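PDB 4U3W: 2-aminomuconate 6-semialdehyde dehydrogenase, which probably oxidises 2-aminomuconate 6-semialdehyde to 2-aminomuconate with a nicotinamide cofactor. Local coordinates for residues Arg25-Gly30 / Gly220-Ile225; Lys276-Val281 / Arg311-Arg316; Leu333-Pro338 / Phe389-Ile394; Lys90-Ile95 / Asn128-Ala133. All blocks are in the same frame, centred on the assembly; numbering follows the deposited sequence. Where two conformers were deposited one is given.

Contact 1. Residues Arg25-Gly30 / Gly220-Ile225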
loop_
_atom_site.group_PDB
_atom_site.type_symbol
_atom_site.label_atom_id
_atom_site.label_comp_id
_atom_site.label_asym_id
_atom_site.label_seq_id
_atom_site.Cartn_x
_atom_site.Cartn_y
_atom_site.Cartn_z
ATOM N N ARG A 25 42.424 9.310 -9.733
ATOM C CA ARG A 25 42.606 7.890 -9.450
ATOM C C ARG A 25 41.275 7.164 -9.209
ATOM O O ARG A 25 40.232 7.812 -8.919
ATOM C CB ARG A 25 43.532 7.739 -8.225
ATOM C CG ARG A 25 44.997 8.238 -8.447
ATOM C CD ARG A 25 45.778 8.157 -7.116
ATOM N NE ARG A 25 47.157 8.647 -7.241
ATOM C CZ ARG A 25 47.502 9.927 -7.166
ATOM N NH1 ARG A 25 46.556 10.857 -6.941
ATOM N NH2 ARG A 25 48.795 10.278 -7.280
ATOM N N HIS A 26 41.302 5.841 -9.403
ATOM C CA HIS A 26 40.232 4.952 -9.015
ATOM C C HIS A 26 40.150 4.925 -7.493
ATOM O O HIS A 26 41.116 5.274 -6.807
ATOM C CB HIS A 26 40.451 3.502 -9.541
ATOM C CG HIS A 26 40.937 3.461 -10.951
ATOM N ND1 HIS A 26 40.157 3.845 -12.019
ATOM C CD2 HIS A 26 42.164 3.120 -11.457
ATOM C CE1 HIS A 26 40.889 3.771 -13.135
ATOM N NE2 HIS A 26 42.096 3.296 -12.821
ATOM N N TYR A 27 39.020 4.470 -6.971
ATOM C CA TYR A 27 38.887 4.276 -5.521
ATOM C C TYR A 27 38.420 2.860 -5.308
ATOM O O TYR A 27 37.287 2.521 -5.641
ATOM C CB TYR A 27 37.911 5.281 -4.889
ATOM C CG TYR A 27 37.810 5.141 -3.365
ATOM C CD1 TYR A 27 38.826 5.611 -2.543
ATOM C CD2 TYR A 27 36.690 4.569 -2.759
ATOM C CE1 TYR A 27 38.750 5.487 -1.124
ATOM C CE2 TYR A 27 36.600 4.406 -1.300
ATOM C CZ TYR A 27 37.655 4.887 -0.519
ATOM O OH TYR A 27 37.647 4.804 0.853
ATOM N N ILE A 28 39.313 1.995 -4.805
ATOM C CA ILE A 28 38.973 0.576 -4.725
ATOM C C ILE A 28 39.334 -0.015 -3.365
ATOM O O ILE A 28 40.476 0.133 -2.910
ATOM C CB ILE A 28 39.692 -0.196 -5.880
ATOM C CG1 ILE A 28 39.215 0.323 -7.261
ATOM C CG2 ILE A 28 39.512 -1.695 -5.759
ATOM C CD1 ILE A 28 40.034 -0.321 -8.463
ATOM N N ASN A 29 38.370 -0.654 -2.707
ATOM C CA ASN A 29 38.621 -1.282 -1.409
ATOM C C ASN A 29 39.232 -0.296 -0.394
ATOM O O ASN A 29 40.238 -0.600 0.262
ATOM C CB ASN A 29 39.537 -2.539 -1.562
ATOM C CG ASN A 29 39.330 -3.540 -0.434
ATOM O OD1 ASN A 29 38.270 -3.548 0.215
ATOM N ND2 ASN A 29 40.302 -4.435 -0.233
ATOM N N GLY A 30 38.675 0.906 -0.327
ATOM C CA GLY A 30 39.071 1.853 0.696
ATOM C C GLY A 30 40.327 2.654 0.421
ATOM O O GLY A 30 40.778 3.387 1.284
ATOM N N GLY A 220 35.506 -1.381 0.195
ATOM C CA GLY A 220 34.800 -2.253 -0.748
ATOM C C GLY A 220 33.319 -1.988 -0.939
ATOM O O GLY A 220 32.713 -2.486 -1.892
ATOM N N VAL A 221 32.722 -1.193 -0.048
ATOM C CA VAL A 221 31.298 -0.904 -0.185
ATOM C C VAL A 221 31.041 0.023 -1.376
ATOM O O VAL A 221 30.135 -0.231 -2.159
ATOM C CB VAL A 221 30.702 -0.293 1.143
ATOM C CG1 VAL A 221 29.305 0.230 0.917
ATOM C CG2 VAL A 221 30.722 -1.356 2.274
ATOM N N PHE A 222 31.875 1.054 -1.532
ATOM C CA PHE A 222 31.797 1.942 -2.664
ATOM C C PHE A 222 33.151 1.938 -3.444
ATOM O O PHE A 222 34.186 2.274 -2.880
ATOM C CB PHE A 222 31.477 3.374 -2.228
ATOM C CG PHE A 222 31.516 4.353 -3.368
ATOM C CD1 PHE A 222 30.370 4.578 -4.143
ATOM C CD2 PHE A 222 32.680 5.065 -3.654
ATOM C CE1 PHE A 222 30.376 5.490 -5.199
ATOM C CE2 PHE A 222 32.697 5.969 -4.710
ATOM C CZ PHE A 222 31.556 6.179 -5.482
ATOM N N ASN A 223 33.107 1.591 -4.725
ATOM C CA ASN A 223 34.325 1.532 -5.568
ATOM C C ASN A 223 34.097 2.377 -6.821
ATOM O O ASN A 223 33.043 2.292 -7.437
ATOM C CB ASN A 223 34.679 0.100 -5.948
ATOM C CG ASN A 223 34.721 -0.794 -4.761
ATOM O OD1 ASN A 223 35.736 -0.904 -4.081
ATOM N ND2 ASN A 223 33.607 -1.421 -4.477
ATOM N N LEU A 224 35.080 3.221 -7.144
ATOM C CA LEU A 224 35.050 4.086 -8.324
ATOM C C LEU A 224 36.107 3.644 -9.320
ATOM O O LEU A 224 37.279 3.490 -8.959
ATOM C CB LEU A 224 35.327 5.539 -7.928
ATOM C CG LEU A 224 35.335 6.510 -9.121
ATOM C CD1 LEU A 224 33.917 6.760 -9.555
ATOM C CD2 LEU A 224 35.914 7.814 -8.611
ATOM N N ILE A 225 35.707 3.367 -10.545
ATOM C CA ILE A 225 36.676 3.036 -11.598
ATOM C C ILE A 225 36.518 4.013 -12.747
ATOM O O ILE A 225 35.384 4.238 -13.213
ATOM C CB ILE A 225 36.497 1.611 -12.154
ATOM C CG1 ILE A 225 34.999 1.312 -12.319
ATOM C CG2 ILE A 225 37.118 0.571 -11.205
ATOM C CD1 ILE A 225 34.725 0.039 -13.150
HETATM O O HOH W 1 35.944 1.032 -1.073
#
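The Tyr27 ring takes the carbonyl oxygen of Phe222 at its edge, near the ring plane, with CD2 3.4 Å from Phe222 O. The same Tyr27 CD2 lies 4.1 Å from Phe222 CD2, at the edge of the phenylalanine ring, and the two side chains cross at about a right angle. Outside the two segments, Phe32 and His213 also meet the Tyr27 ring, His213 bonding the hydroxyl as well. His26 lies obliquely against segment 220-225, ND1 3.6 Å from Ile225 CA; that nitrogen bonds to His226 N, while NE2 bonds to Ser35, so both ring nitrogens are held.

Tyr27 and Leu224 are joined by two backbone hydrogen bonds, Tyr27 N to Leu224 O and Leu224 N to Tyr27 O, each 2.8 Å. Past them a side chain takes over: Asn223 OD1 receives Asn29 N at 3.0 Å, almost straight at 173°. Asn223 CG lies beside its own backbone N (chi1 -51°), and ND2 reaches back to Gly220 O at 2.9 Å and also bonds Val193 O, which should fix the amide's rotation. A water closes the turn end, accepting from Gly30 N and Gly220 N and donating to Phe222 O. This single antiparallel bridge, a hydrogen-bonded pair, joins strand 23-28 to strand 222-224, whose sheet, shared with strands 153-169 and 192-196, belongs in this family to the cofactor-binding Rossmann-like domain.

Contact 2. Residues Lys276-Val281 / Arg311-Arg316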
loop_
_atom_site.group_PDB
_atom_site.type_symbol
_atom_site.label_atom_id
_atom_site.label_comp_id
_atom_site.label_asym_id
_atom_site.label_seq_id
_atom_site.Cartn_x
_atom_site.Cartn_y
_atom_site.Cartn_z
ATOM N N LYS A 276 12.971 11.313 -27.866
ATOM C CA LYS A 276 12.747 12.418 -28.821
ATOM C C LYS A 276 11.461 13.085 -28.397
ATOM O O LYS A 276 10.398 12.907 -29.004
ATOM C CB LYS A 276 12.666 11.932 -30.254
ATOM C CG LYS A 276 12.667 13.105 -31.302
ATOM C CD LYS A 276 14.044 13.810 -31.392
ATOM C CE LYS A 276 14.019 14.935 -32.479
ATOM N NZ LYS A 276 15.381 15.513 -32.652
ATOM N N ASN A 277 11.558 13.789 -27.277
ATOM C CA ASN A 277 10.403 14.246 -26.548
ATOM C C ASN A 277 9.692 15.444 -27.168
ATOM O O ASN A 277 10.323 16.315 -27.742
ATOM C CB ASN A 277 10.811 14.592 -25.123
ATOM C CG ASN A 277 11.636 13.482 -24.496
ATOM O OD1 ASN A 277 11.173 12.341 -24.359
ATOM N ND2 ASN A 277 12.838 13.817 -24.093
ATOM N N ALA A 278 8.372 15.454 -27.038
ATOM C CA ALA A 278 7.527 16.562 -27.510
ATOM C C ALA A 278 7.022 17.469 -26.376
ATOM O O ALA A 278 6.798 17.002 -25.214
ATOM C CB ALA A 278 6.332 16.019 -28.285
ATOM N N ALA A 279 6.850 18.745 -26.723
ATOM C CA ALA A 279 6.054 19.688 -25.938
ATOM C C ALA A 279 4.846 20.089 -26.804
ATOM O O ALA A 279 5.005 20.342 -28.011
ATOM C CB ALA A 279 6.890 20.917 -25.544
ATOM N N VAL A 280 3.648 20.075 -26.206
ATOM C CA VAL A 280 2.402 20.393 -26.927
ATOM C C VAL A 280 1.825 21.643 -26.314
ATOM O O VAL A 280 1.698 21.712 -25.103
ATOM C CB VAL A 280 1.361 19.224 -26.863
ATOM C CG1 VAL A 280 0.089 19.563 -27.653
ATOM C CG2 VAL A 280 1.991 17.937 -27.435
ATOM N N VAL A 281 1.554 22.643 -27.147
ATOM C CA VAL A 281 0.956 23.880 -26.674
ATOM C C VAL A 281 -0.403 24.120 -27.346
ATOM O O VAL A 281 -0.462 24.381 -28.527
ATOM C CB VAL A 281 1.882 25.120 -26.916
ATOM C CG1 VAL A 281 1.246 26.365 -26.282
ATOM C CG2 VAL A 281 3.280 24.858 -26.282
ATOM N N ARG A 311 10.990 18.217 -30.157
ATOM C CA ARG A 311 9.813 18.425 -31.027
ATOM C C ARG A 311 8.862 19.308 -30.239
ATOM O O ARG A 311 8.684 19.116 -29.023
ATOM C CB ARG A 311 9.069 17.120 -31.406
ATOM C CG ARG A 311 9.927 16.046 -32.117
ATOM C CD ARG A 311 9.096 14.807 -32.436
ATOM N NE ARG A 311 8.904 13.925 -31.249
ATOM C CZ ARG A 311 7.811 13.185 -31.051
ATOM N NH1 ARG A 311 6.796 13.257 -31.908
ATOM N NH2 ARG A 311 7.715 12.386 -29.988
ATOM N N VAL A 312 8.295 20.297 -30.912
ATOM C CA VAL A 312 7.234 21.131 -30.315
ATOM C C VAL A 312 6.046 21.163 -31.280
ATOM O O VAL A 312 6.253 21.322 -32.495
ATOM C CB VAL A 312 7.715 22.593 -30.034
ATOM C CG1 VAL A 312 6.602 23.408 -29.299
ATOM C CG2 VAL A 312 9.006 22.571 -29.205
ATOM N N TYR A 313 4.818 20.979 -30.756
ATOM C CA TYR A 313 3.613 21.113 -31.575
ATOM C C TYR A 313 2.709 22.198 -30.989
ATOM O O TYR A 313 2.336 22.124 -29.837
ATOM C CB TYR A 313 2.819 19.804 -31.679
ATOM C CG TYR A 313 3.643 18.618 -32.241
ATOM C CD1 TYR A 313 3.852 18.455 -33.605
ATOM C CD2 TYR A 313 4.185 17.681 -31.384
ATOM C CE1 TYR A 313 4.603 17.350 -34.119
ATOM C CE2 TYR A 313 4.948 16.579 -31.869
ATOM C CZ TYR A 313 5.147 16.439 -33.235
ATOM O OH TYR A 313 5.866 15.357 -33.623
ATOM N N VAL A 314 2.356 23.188 -31.805
ATOM C CA VAL A 314 1.585 24.339 -31.322
ATOM C C VAL A 314 0.314 24.448 -32.159
ATOM O O VAL A 314 0.359 24.336 -33.383
ATOM C CB VAL A 314 2.411 25.644 -31.404
ATOM C CG1 VAL A 314 1.615 26.865 -30.908
ATOM C CG2 VAL A 314 3.720 25.483 -30.595
ATOM N N GLU A 315 -0.824 24.622 -31.490
ATOM C CA GLU A 315 -2.084 24.683 -32.198
ATOM C C GLU A 315 -2.060 25.885 -33.157
ATOM O O GLU A 315 -1.605 26.981 -32.788
ATOM C CB GLU A 315 -3.263 24.762 -31.222
ATOM C CG GLU A 315 -4.580 24.439 -31.866
ATOM C CD GLU A 315 -5.738 24.474 -30.836
ATOM O OE1 GLU A 315 -5.479 24.536 -29.612
ATOM O OE2 GLU A 315 -6.880 24.462 -31.292
ATOM N N ARG A 316 -2.553 25.680 -34.375
ATOM C CA ARG A 316 -2.312 26.636 -35.458
ATOM C C ARG A 316 -2.680 28.120 -35.156
ATOM O O ARG A 316 -1.929 28.994 -35.551
ATOM C CB ARG A 316 -3.042 26.174 -36.740
ATOM C CG ARG A 316 -2.561 26.859 -38.008
ATOM C CD ARG A 316 -3.279 26.316 -39.217
ATOM N NE ARG A 316 -3.056 24.886 -39.401
ATOM C CZ ARG A 316 -1.979 24.364 -39.978
ATOM N NH1 ARG A 316 -0.993 25.144 -40.398
ATOM N NH2 ARG A 316 -1.874 23.054 -40.119
#
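Arg311 grips the Lys276 carbonyl side-on: NE and NH2 both donate to Lys276 O, each at 2.9 Å, and the oxygen lies in the guanidinium plane. The bend at chi3 (-79°) turns the group back over the neighbouring strand, where Ala278 CB sits 4.2 Å above the centre of one guanidinium face. NH1 bonds Tyr313 OH at 2.9 Å and also Arg428 O, while NH2 has Val429 O as a further acceptor, so this buried charge is well supplied with oxygens. Ala278 CB also touches the Tyr313 ring at its edge, 3.9 Å from CE2. Here the packing is dense and polar.

Val281 CB still packs on Val314 CG2 at 4.1 Å; past this pair the contact thins to the backbone bond from Glu315 N to Val281 O, 3.0 Å long. Glu315 is partly exposed, its carboxylate bonding Ala283 N.

Backbone bonds link the strands in parallel from Asn277 O to Glu315 N, with Arg311 and Tyr313 on one face and Val312 and Val314 on the other. Strand 277-281, helix 287-299 and strand 309-315 thus form a classic beta-alpha-beta crossover, in what is, by family, the catalytic domain.

Contact 3. Residues Leu333-Pro338 / Phe389-Ile394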
loop_
_atom_site.group_PDB
_atom_site.type_symbol
_atom_site.label_atom_id
_atom_site.label_comp_id
_atom_site.label_asym_id
_atom_site.label_seq_id
_atom_site.Cartn_x
_atom_site.Cartn_y
_atom_site.Cartn_z
ATOM N N LEU A 333 19.270 34.686 -24.700
ATOM C CA LEU A 333 20.226 33.858 -23.967
ATOM C C LEU A 333 21.658 34.365 -24.265
ATOM O O LEU A 333 21.922 34.932 -25.331
ATOM C CB LEU A 333 20.080 32.393 -24.348
ATOM C CG LEU A 333 18.728 31.844 -23.893
ATOM C CD1 LEU A 333 18.602 30.465 -24.499
ATOM C CD2 LEU A 333 18.641 31.794 -22.350
ATOM N N ARG A 334 22.548 34.202 -23.296
ATOM C CA ARG A 334 23.952 34.627 -23.419
ATOM C C ARG A 334 24.827 33.403 -23.345
ATOM O O ARG A 334 24.903 32.780 -22.300
ATOM C CB ARG A 334 24.321 35.599 -22.292
ATOM C CG ARG A 334 23.593 36.984 -22.499
ATOM C CD ARG A 334 24.026 37.635 -23.828
ATOM N NE ARG A 334 23.165 38.750 -24.236
ATOM C CZ ARG A 334 22.391 38.764 -25.325
ATOM N NH1 ARG A 334 22.363 37.708 -26.136
ATOM N NH2 ARG A 334 21.646 39.842 -25.602
ATOM N N VAL A 335 25.432 33.038 -24.467
ATOM C CA VAL A 335 26.222 31.800 -24.564
ATOM C C VAL A 335 27.684 32.103 -24.224
ATOM O O VAL A 335 28.298 32.951 -24.850
ATOM C CB VAL A 335 26.106 31.190 -26.010
ATOM C CG1 VAL A 335 27.034 29.931 -26.196
ATOM C CG2 VAL A 335 24.644 30.873 -26.346
ATOM N N GLY A 336 28.257 31.438 -23.232
ATOM C CA GLY A 336 29.633 31.732 -22.880
ATOM C C GLY A 336 30.142 30.971 -21.670
ATOM O O GLY A 336 29.578 29.952 -21.290
ATOM N N ALA A 337 31.228 31.469 -21.087
ATOM C CA ALA A 337 31.972 30.814 -20.012
ATOM C C ALA A 337 31.285 31.015 -18.654
ATOM O O ALA A 337 30.734 32.069 -18.401
ATOM C CB ALA A 337 33.401 31.350 -19.968
ATOM N N PRO A 338 31.362 30.015 -17.775
ATOM C CA PRO A 338 30.594 30.033 -16.513
ATOM C C PRO A 338 31.095 31.074 -15.504
ATOM O O PRO A 338 30.311 31.479 -14.649
ATOM C CB PRO A 338 30.778 28.616 -15.956
ATOM C CG PRO A 338 32.044 28.064 -16.611
ATOM C CD PRO A 338 32.138 28.769 -17.970
ATOM N N PHE A 389 31.182 25.388 -28.065
ATOM C CA PHE A 389 29.915 26.138 -28.029
ATOM C C PHE A 389 29.082 26.026 -29.295
ATOM O O PHE A 389 29.619 26.013 -30.402
ATOM C CB PHE A 389 30.164 27.644 -27.774
ATOM C CG PHE A 389 30.693 27.946 -26.405
ATOM C CD1 PHE A 389 29.807 28.184 -25.351
ATOM C CD2 PHE A 389 32.066 27.956 -26.165
ATOM C CE1 PHE A 389 30.263 28.491 -24.084
ATOM C CE2 PHE A 389 32.549 28.238 -24.881
ATOM C CZ PHE A 389 31.635 28.497 -23.831
ATOM N N VAL A 390 27.766 25.980 -29.121
ATOM C CA VAL A 390 26.867 26.177 -30.266
ATOM C C VAL A 390 25.690 26.999 -29.820
ATOM O O VAL A 390 25.383 27.081 -28.623
ATOM C CB VAL A 390 26.323 24.873 -30.889
ATOM C CG1 VAL A 390 27.467 23.954 -31.372
ATOM C CG2 VAL A 390 25.448 24.145 -29.888
ATOM N N MET A 391 25.053 27.669 -30.791
ATOM C CA MET A 391 23.958 28.603 -30.461
ATOM C C MET A 391 22.620 27.870 -30.304
ATOM O O MET A 391 22.374 26.860 -30.975
ATOM C CB MET A 391 23.814 29.720 -31.538
ATOM C CG MET A 391 25.002 30.698 -31.670
ATOM S SD MET A 391 25.597 31.441 -30.133
ATOM C CE MET A 391 24.406 32.730 -29.870
ATOM N N PRO A 392 21.739 28.399 -29.422
ATOM C CA PRO A 392 20.355 27.908 -29.356
ATOM C C PRO A 392 19.701 27.944 -30.733
ATOM O O PRO A 392 19.792 28.955 -31.398
ATOM C CB PRO A 392 19.634 28.925 -28.435
ATOM C CG PRO A 392 20.686 29.768 -27.809
ATOM C CD PRO A 392 21.959 29.623 -28.627
ATOM N N THR A 393 19.028 26.874 -31.139
ATOM C CA THR A 393 18.536 26.778 -32.514
ATOM C C THR A 393 17.058 26.399 -32.540
ATOM O O THR A 393 16.625 25.587 -31.747
ATOM C CB THR A 393 19.393 25.751 -33.307
ATOM O OG1 THR A 393 20.750 26.200 -33.289
ATOM C CG2 THR A 393 18.931 25.581 -34.737
ATOM N N ILE A 394 16.285 27.059 -33.404
ATOM C CA ILE A 394 14.874 26.751 -33.616
ATOM C C ILE A 394 14.648 26.489 -35.113
ATOM O O ILE A 394 15.078 27.276 -35.943
ATOM C CB ILE A 394 13.969 27.936 -33.150
ATOM C CG1 ILE A 394 14.123 28.232 -31.647
ATOM C CG2 ILE A 394 12.495 27.723 -33.520
ATOM C CD1 ILE A 394 13.473 29.627 -31.299
#
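This is an apolar contact between two stretches without regular structure where they touch, running in nearly opposite directions (169° apart): the loop after helix 319-331 and residues 389-392, just before strand 393-396. No hydrogen bond crosses it. Val335 does most of the work, its two methyls wedged between Phe389 and Pro392. CG1, held anti to the backbone N (chi1 175°), meets Phe389 CD1 at 3.4 Å, approaching the ring obliquely. CG2 points the other way along the chain, to Pro392 CD at 3.7 Å.

Just beyond Val335, the carbonyl of Gly336 comes in at the edge of the phenylalanine ring, close to its plane, with O 3.2 Å from Phe389 CE1. At the other end Leu333 CD1 lies against Pro392 CG at 4.0 Å, the two side chains meeting at a slant.

Both segments are fastened to other parts of the fold: Gly336 pairs through its backbone with Met345, and Phe389 O is held by Arg354 of helix 351-366, while the Phe389 ring makes an edge-to-face contact with Phe380. The contact therefore sits beside helix 351-366, at the entry to strand 393-396, which lies between strands 370-373 and 413-419 in the seven-stranded mixed sheet that also carries strands 277-281 and 309-315.

Contact 4. Residues Lys90-Ile95 / Asn128-Ala133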
loop_
_atom_site.group_PDB
_atom_site.type_symbol
_atom_site.label_atom_id
_atom_site.label_comp_id
_atom_site.label_asym_id
_atom_site.label_seq_id
_atom_site.Cartn_x
_atom_site.Cartn_y
_atom_site.Cartn_z
ATOM N N LYS A 90 25.317 10.882 6.586
ATOM C CA LYS A 90 26.720 11.301 6.776
ATOM C C LYS A 90 27.357 11.691 5.452
ATOM O O LYS A 90 28.151 12.636 5.375
ATOM C CB LYS A 90 27.557 10.174 7.391
ATOM C CG LYS A 90 27.493 10.096 8.930
ATOM C CD LYS A 90 28.394 8.954 9.447
ATOM C CE LYS A 90 27.711 8.138 10.551
ATOM N NZ LYS A 90 27.746 8.710 11.938
ATOM N N ILE A 91 27.040 10.918 4.414
ATOM C CA ILE A 91 27.592 11.200 3.074
ATOM C C ILE A 91 27.040 12.532 2.590
ATOM O O ILE A 91 27.771 13.397 2.136
ATOM C CB ILE A 91 27.251 10.056 2.081
ATOM C CG1 ILE A 91 28.010 8.775 2.481
ATOM C CG2 ILE A 91 27.629 10.450 0.640
ATOM C CD1 ILE A 91 27.412 7.465 1.903
ATOM N N ALA A 92 25.728 12.711 2.748
ATOM C CA ALA A 92 25.112 13.980 2.375
ATOM C C ALA A 92 25.770 15.157 3.083
ATOM O O ALA A 92 26.109 16.165 2.452
ATOM C CB ALA A 92 23.607 13.925 2.678
ATOM N N ASP A 93 26.008 15.017 4.390
ATOM C CA ASP A 93 26.691 16.069 5.153
ATOM C C ASP A 93 28.093 16.357 4.619
ATOM O O ASP A 93 28.544 17.510 4.597
ATOM C CB ASP A 93 26.785 15.672 6.646
ATOM C CG ASP A 93 25.432 15.692 7.354
ATOM O OD1 ASP A 93 24.460 16.215 6.782
ATOM O OD2 ASP A 93 25.328 15.143 8.469
ATOM N N GLY A 94 28.816 15.300 4.234
ATOM C CA GLY A 94 30.186 15.444 3.735
ATOM C C GLY A 94 30.277 16.196 2.413
ATOM O O GLY A 94 31.258 16.922 2.160
ATOM N N ILE A 95 29.273 16.022 1.565
ATOM C CA ILE A 95 29.208 16.759 0.296
ATOM C C ILE A 95 28.908 18.241 0.605
ATOM O O ILE A 95 29.572 19.151 0.102
ATOM C CB ILE A 95 28.110 16.189 -0.630
ATOM C CG1 ILE A 95 28.379 14.708 -0.992
ATOM C CG2 ILE A 95 28.060 16.971 -1.927
ATOM C CD1 ILE A 95 27.127 14.020 -1.666
ATOM N N ASN A 128 19.333 13.510 -3.122
ATOM C CA ASN A 128 19.184 12.085 -3.449
ATOM C C ASN A 128 19.565 11.220 -2.263
ATOM O O ASN A 128 18.841 10.269 -1.944
ATOM C CB ASN A 128 20.045 11.670 -4.644
ATOM C CG ASN A 128 19.430 12.085 -5.981
ATOM O OD1 ASN A 128 18.211 12.215 -6.094
ATOM N ND2 ASN A 128 20.286 12.342 -6.993
ATOM N N PHE A 129 20.684 11.562 -1.608
ATOM C CA PHE A 129 21.111 10.768 -0.441
ATOM C C PHE A 129 20.084 10.897 0.717
ATOM O O PHE A 129 19.705 9.873 1.304
ATOM C CB PHE A 129 22.514 11.170 0.014
ATOM C CG PHE A 129 23.605 10.565 -0.854
ATOM C CD1 PHE A 129 23.982 9.240 -0.699
ATOM C CD2 PHE A 129 24.204 11.317 -1.853
ATOM C CE1 PHE A 129 24.963 8.682 -1.536
ATOM C CE2 PHE A 129 25.211 10.741 -2.669
ATOM C CZ PHE A 129 25.559 9.435 -2.496
ATOM N N ARG A 130 19.596 12.120 0.989
ATOM C CA ARG A 130 18.669 12.316 2.131
ATOM C C ARG A 130 17.329 11.653 1.862
ATOM O O ARG A 130 16.699 11.081 2.766
ATOM C CB ARG A 130 18.465 13.814 2.432
ATOM C CG ARG A 130 19.799 14.510 2.679
ATOM C CD ARG A 130 19.692 15.536 3.777
ATOM N NE ARG A 130 20.824 16.438 3.811
ATOM C CZ ARG A 130 21.869 16.278 4.617
ATOM N NH1 ARG A 130 21.927 15.221 5.454
ATOM N NH2 ARG A 130 22.842 17.185 4.608
ATOM N N THR A 131 16.899 11.716 0.608
ATOM C CA THR A 131 15.634 11.124 0.242
ATOM C C THR A 131 15.592 9.629 0.418
ATOM O O THR A 131 14.660 9.074 1.004
ATOM C CB THR A 131 15.288 11.462 -1.213
ATOM O OG1 THR A 131 14.917 12.827 -1.255
ATOM C CG2 THR A 131 14.097 10.623 -1.703
ATOM N N PHE A 132 16.580 8.935 -0.123
ATOM C CA PHE A 132 16.569 7.506 0.023
ATOM C C PHE A 132 16.913 7.074 1.429
ATOM O O PHE A 132 16.506 5.997 1.836
ATOM C CB PHE A 132 17.513 6.832 -1.007
ATOM C CG PHE A 132 16.945 6.864 -2.408
ATOM C CD1 PHE A 132 15.858 6.070 -2.734
ATOM C CD2 PHE A 132 17.407 7.776 -3.337
ATOM C CE1 PHE A 132 15.280 6.145 -4.015
ATOM C CE2 PHE A 132 16.840 7.856 -4.606
ATOM C CZ PHE A 132 15.785 7.026 -4.940
ATOM N N ALA A 133 17.645 7.879 2.177
ATOM C CA ALA A 133 17.818 7.565 3.604
ATOM C C ALA A 133 16.452 7.550 4.290
ATOM O O ALA A 133 16.129 6.618 4.997
ATOM C CB ALA A 133 18.755 8.544 4.273
#
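Phe129, Arg130 and Ala92 bury the most surface here, where helices 81-96 and 114-138 run antiparallel at 164° with their local axes 8.9 Å apart. The phenylalanine ring lies flat under a methyl: Ile91 CG2 stands 3.9 Å from the Phe129 ring centroid, almost on the ring normal, a CH-pi contact. Ile95 CD1 comes obliquely to the same ring, 3.9 Å from Phe129 CE2.

Ala92 and Phe129 are where the backbones come nearest across the two segments. Ala92 CB meets Phe129 CB at 4.0 Å and also underlies Arg130, sitting 3.4 Å from the guanidinium plane, over its centre. A bend at chi2 (-142°) lays the Arg130 guanidinium over that methyl and brings its end to Asp93, where NH1 and NH2 both donate end-on to one oxygen, OD1 lying 3.0 Å from NH1 and 2.9 Å from NH2. The carboxylate and guanidinium planes are 49° apart. NH2 makes a further salt bridge to Glu96, and NH1 bonds His89 ND1, so Arg130 is gripped by three residues of helix 81-96, whereas Phe129 and its isoleucines are buried.

Helix 175-188 packs on the same ring, with Thr180 and Ala184 touching Phe129, and Leu88 of helix 81-96 adds to that core; the contact is thus one side of a three-helix arrangement.

From the N terminus, strand 23-28 opens contact 1 and waits some 190 residues for strand 222-224 to close it. Within that long loop, contact 4 opens and closes between helices 81-96 and 114-138; its centre lies about 19 Å from that of contact 1. Contact 2 follows in series, closing a short loop of helix 287-299 between two parallel strands, about 44 Å from contact 1 by centres and on the opposite side of the chain's middle. Contact 3 closes last, linking the loop after helix 319-331 to the entry of strand 393-396. Contacts 2 and 3 reach the same sheet, with centres about 22 Å apart. None of the four crosses another.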